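Local coordinates for ferric vibriobactin ABC transporter, periplasmic ferric vibriobactin-binding protein (Vibrio cholerae, PDB 3R5T) that binds the ferric complex of the siderophore vibriobactin in the periplasm and probably delivers it to an ABC transporter for iron uptake, at residues K24-T29 with D41-A46. Sequence-based numbering, arbitrary orientation.
Sequences KRILST and DAPVIA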
ATOM      1  N   LYS A  24      -1.482   5.091 -23.410  1.00 16.49           N
ATOM      2  CA  LYS A  24      -2.932   5.234 -23.383  1.00 15.41           C
ATOM      3  C   LYS A  24      -3.651   3.914 -23.033  1.00 16.84           C
ATOM      4  O   LYS A  24      -4.862   3.898 -22.803  1.00 19.98           O
ATOM      5  CB  LYS A  24      -3.428   5.770 -24.733  1.00 21.64           C
ATOM      6  CG  LYS A  24      -2.857   7.154 -25.081  1.00 22.40           C
ATOM      7  CD  LYS A  24      -3.326   8.195 -24.069  1.00 22.60           C
ATOM      8  CE  LYS A  24      -2.542   9.519 -24.156  1.00 30.34           C
ATOM      9  NZ  LYS A  24      -2.613  10.151 -25.501  1.00 34.47           N
ATOM     10  N   ARG A  25      -2.909   2.810 -22.982  1.00 15.59           N
ATOM     11  CA  ARG A  25      -3.510   1.504 -22.715  1.00 16.35           C
ATOM     12  C   ARG A  25      -2.593   0.769 -21.765  1.00 18.30           C
ATOM     13  O   ARG A  25      -1.776  -0.049 -22.188  1.00 18.64           O
ATOM     14  CB  ARG A  25      -3.698   0.687 -24.007  1.00 17.51           C
ATOM     15  CG  ARG A  25      -4.628   1.322 -25.030  1.00 21.91           C
ATOM     16  CD  ARG A  25      -6.045   0.757 -24.944  1.00 26.89           C
ATOM     17  NE  ARG A  25      -6.115  -0.707 -25.025  1.00 23.80           N
ATOM     18  CZ  ARG A  25      -7.146  -1.412 -24.573  1.00 25.03           C
ATOM     19  NH1 ARG A  25      -8.184  -0.779 -24.046  1.00 25.43           N
ATOM     20  NH2 ARG A  25      -7.154  -2.740 -24.656  1.00 29.53           N
ATOM     21  N   ILE A  26      -2.711   1.083 -20.482  1.00 17.76           N
ATOM     22  CA  ILE A  26      -1.770   0.573 -19.489  1.00 16.89           C
ATOM     23  C   ILE A  26      -2.278  -0.735 -18.877  1.00 15.48           C
ATOM     24  O   ILE A  26      -3.430  -0.820 -18.472  1.00 15.97           O
ATOM     25  CB  ILE A  26      -1.553   1.595 -18.350  1.00 16.16           C
ATOM     26  CG1 ILE A  26      -1.084   2.949 -18.903  1.00 14.22           C
ATOM     27  CG2 ILE A  26      -0.582   1.046 -17.321  1.00 16.15           C
ATOM     28  CD1 ILE A  26      -1.281   4.115 -17.945  1.00 14.81           C
ATOM     29  N   LEU A  27      -1.397  -1.729 -18.806  1.00 17.03           N
ATOM     30  CA  LEU A  27      -1.723  -3.034 -18.224  1.00 15.36           C
ATOM     31  C   LEU A  27      -0.895  -3.235 -16.962  1.00 16.27           C
ATOM     32  O   LEU A  27       0.337  -3.190 -17.001  1.00 16.73           O
ATOM     33  CB  LEU A  27      -1.436  -4.166 -19.231  1.00 14.09           C
ATOM     34  CG  LEU A  27      -1.927  -5.557 -18.822  1.00 15.10           C
ATOM     35  CD1 LEU A  27      -2.376  -6.348 -20.028  1.00 16.49           C
ATOM     36  CD2 LEU A  27      -0.845  -6.270 -18.057  1.00 16.45           C
ATOM     37  N   SER A  28      -1.570  -3.449 -15.838  1.00 14.16           N
ATOM     38  CA  SER A  28      -0.847  -3.664 -14.596  1.00 14.46           C
ATOM     39  C   SER A  28      -0.733  -5.135 -14.263  1.00 15.59           C
ATOM     40  O   SER A  28      -1.744  -5.858 -14.255  1.00 15.63           O
ATOM     41  CB  SER A  28      -1.534  -2.953 -13.436  1.00 15.15           C
ATOM     42  OG  SER A  28      -0.871  -3.287 -12.231  1.00 15.06           O
ATOM     43  N   THR A  29       0.496  -5.587 -14.020  1.00 16.42           N
ATOM     44  CA  THR A  29       0.712  -6.973 -13.600  1.00 15.74           C
ATOM     45  C   THR A  29       0.776  -7.145 -12.087  1.00 16.19           C
ATOM     46  O   THR A  29       0.997  -8.263 -11.608  1.00 16.41           O
ATOM     47  CB  THR A  29       2.001  -7.596 -14.205  1.00 15.15           C
ATOM     48  OG1 THR A  29       3.168  -6.988 -13.622  1.00 14.76           O
ATOM     49  CG2 THR A  29       2.037  -7.404 -15.722  1.00 15.60           C
ATOM     50  N   ASP A  41      -5.808   8.680 -12.057  1.00 15.60           N
ATOM     51  CA  ASP A  41      -6.623   8.597 -13.271  1.00 21.45           C
ATOM     52  C   ASP A  41      -5.832   8.166 -14.497  1.00 19.04           C
ATOM     53  O   ASP A  41      -6.090   8.632 -15.606  1.00 20.73           O
ATOM     54  CB  ASP A  41      -7.316   9.931 -13.551  1.00 26.77           C
ATOM     55  CG  ASP A  41      -8.334  10.289 -12.502  1.00 34.10           C
ATOM     56  OD1 ASP A  41      -8.968   9.371 -11.943  1.00 33.49           O
ATOM     57  OD2 ASP A  41      -8.495  11.495 -12.225  1.00 37.71           O
ATOM     58  N   ALA A  42      -4.866   7.275 -14.310  1.00 16.45           N
ATOM     59  CA  ALA A  42      -4.129   6.755 -15.455  1.00 16.59           C
ATOM     60  C   ALA A  42      -5.020   5.765 -16.210  1.00 15.76           C
ATOM     61  O   ALA A  42      -5.870   5.101 -15.616  1.00 16.94           O
ATOM     62  CB  ALA A  42      -2.848   6.070 -15.009  1.00 17.17           C
ATOM     63  N   PRO A  43      -4.830   5.683 -17.525  1.00 15.34           N
ATOM     64  CA  PRO A  43      -5.673   4.815 -18.356  1.00 16.66           C
ATOM     65  C   PRO A  43      -5.261   3.358 -18.247  1.00 18.50           C
ATOM     66  O   PRO A  43      -4.779   2.740 -19.205  1.00 19.49           O
ATOM     67  CB  PRO A  43      -5.437   5.354 -19.764  1.00 19.04           C
ATOM     68  CG  PRO A  43      -4.067   5.997 -19.698  1.00 18.70           C
ATOM     69  CD  PRO A  43      -3.947   6.551 -18.326  1.00 15.76           C
ATOM     70  N   VAL A  44      -5.434   2.814 -17.044  1.00 15.11           N
ATOM     71  CA  VAL A  44      -5.180   1.400 -16.809  1.00 15.35           C
ATOM     72  C   VAL A  44      -6.388   0.612 -17.299  1.00 19.71           C
ATOM     73  O   VAL A  44      -7.528   0.864 -16.907  1.00 23.24           O
ATOM     74  CB  VAL A  44      -4.804   1.076 -15.323  1.00 16.19           C
ATOM     75  CG1 VAL A  44      -5.840   1.637 -14.347  1.00 17.92           C
ATOM     76  CG2 VAL A  44      -4.598  -0.435 -15.154  1.00 16.36           C
ATOM     77  N   ILE A  45      -6.130  -0.307 -18.206  1.00 16.33           N
ATOM     78  CA  ILE A  45      -7.233  -0.969 -18.891  1.00 17.88           C
ATOM     79  C   ILE A  45      -7.403  -2.438 -18.483  1.00 16.93           C
ATOM     80  O   ILE A  45      -8.388  -3.078 -18.844  1.00 19.05           O
ATOM     81  CB  ILE A  45      -7.170  -0.748 -20.439  1.00 19.04           C
ATOM     82  CG1 ILE A  45      -5.797  -1.124 -20.991  1.00 21.66           C
ATOM     83  CG2 ILE A  45      -7.469   0.708 -20.769  1.00 17.49           C
ATOM     84  CD1 ILE A  45      -5.533  -2.614 -21.072  1.00 22.69           C
ATOM     85  N   ALA A  46      -6.471  -2.935 -17.673  1.00 17.04           N
ATOM     86  CA  ALA A  46      -6.504  -4.323 -17.235  1.00 17.96           C
ATOM     87  C   ALA A  46      -5.525  -4.471 -16.090  1.00 17.38           C
ATOM     88  O   ALA A  46      -4.519  -3.765 -16.037  1.00 16.32           O
ATOM     89  CB  ALA A  46      -6.139  -5.271 -18.390  1.00 19.15           C
TER
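The carbonyl oxygen of Ile26 is held by two successive residues of the neighbouring strand. Ile45 N donates to Ile26 O at 2.8 Å, while the CA-H of Val44 adds a weaker contact, its CA lying 3.3 Å from Ile26 O. One step earlier the ladder runs the other way, with Ile26 N giving a nearly straight bond (167°) to Pro43 O.

Regular parallel pairing would next bring Ser28 N to the carbonyl of Ile45; instead it bonds to Ala46 O at 3.0 Å. This shift, with a psi near zero at Ile45 unlike the extended residues around it, is consistent with a beta bulge at Ile45. The Ile45 side chain turns to Arg25 and crosses it at about a right angle. With chi1 at 52°, CG1 of Ile45 sits between its own backbone N and carbonyl carbon, and lies 3.8 Å above the centre of the Arg25 guanidinium plane. The bent Arg25 chain brings this flat group over the isoleucine, and Arg25 NH2 donates a hydrogen bond to Glu85 O.

On the sheet face carrying Ile26 and Val44, the end of Ile26 reaches the proline ring, CD1 lying 3.6 Å from Pro43 CD, and the same methyl meets Ala42 CB at 3.9 Å. Val44 shares this face and packs on Leu37 and Leu38 of helix 31-39, whereas Leu27 and Ala46 both touch Leu71 of strand 69-73.

Asp41 closes that helix as the positive-phi residue of a Schellman motif, and Pro43 centres an inverse gamma turn that leads into the strand. Adjacent parallel strands joined by helix 31-39 make a beta-alpha-beta crossover, which places central strand 26-28 beside 44-49 in the 3-2-1-4-5 parallel sheet in the N-terminal lobe of this siderophore-binding periplasmic protein fold.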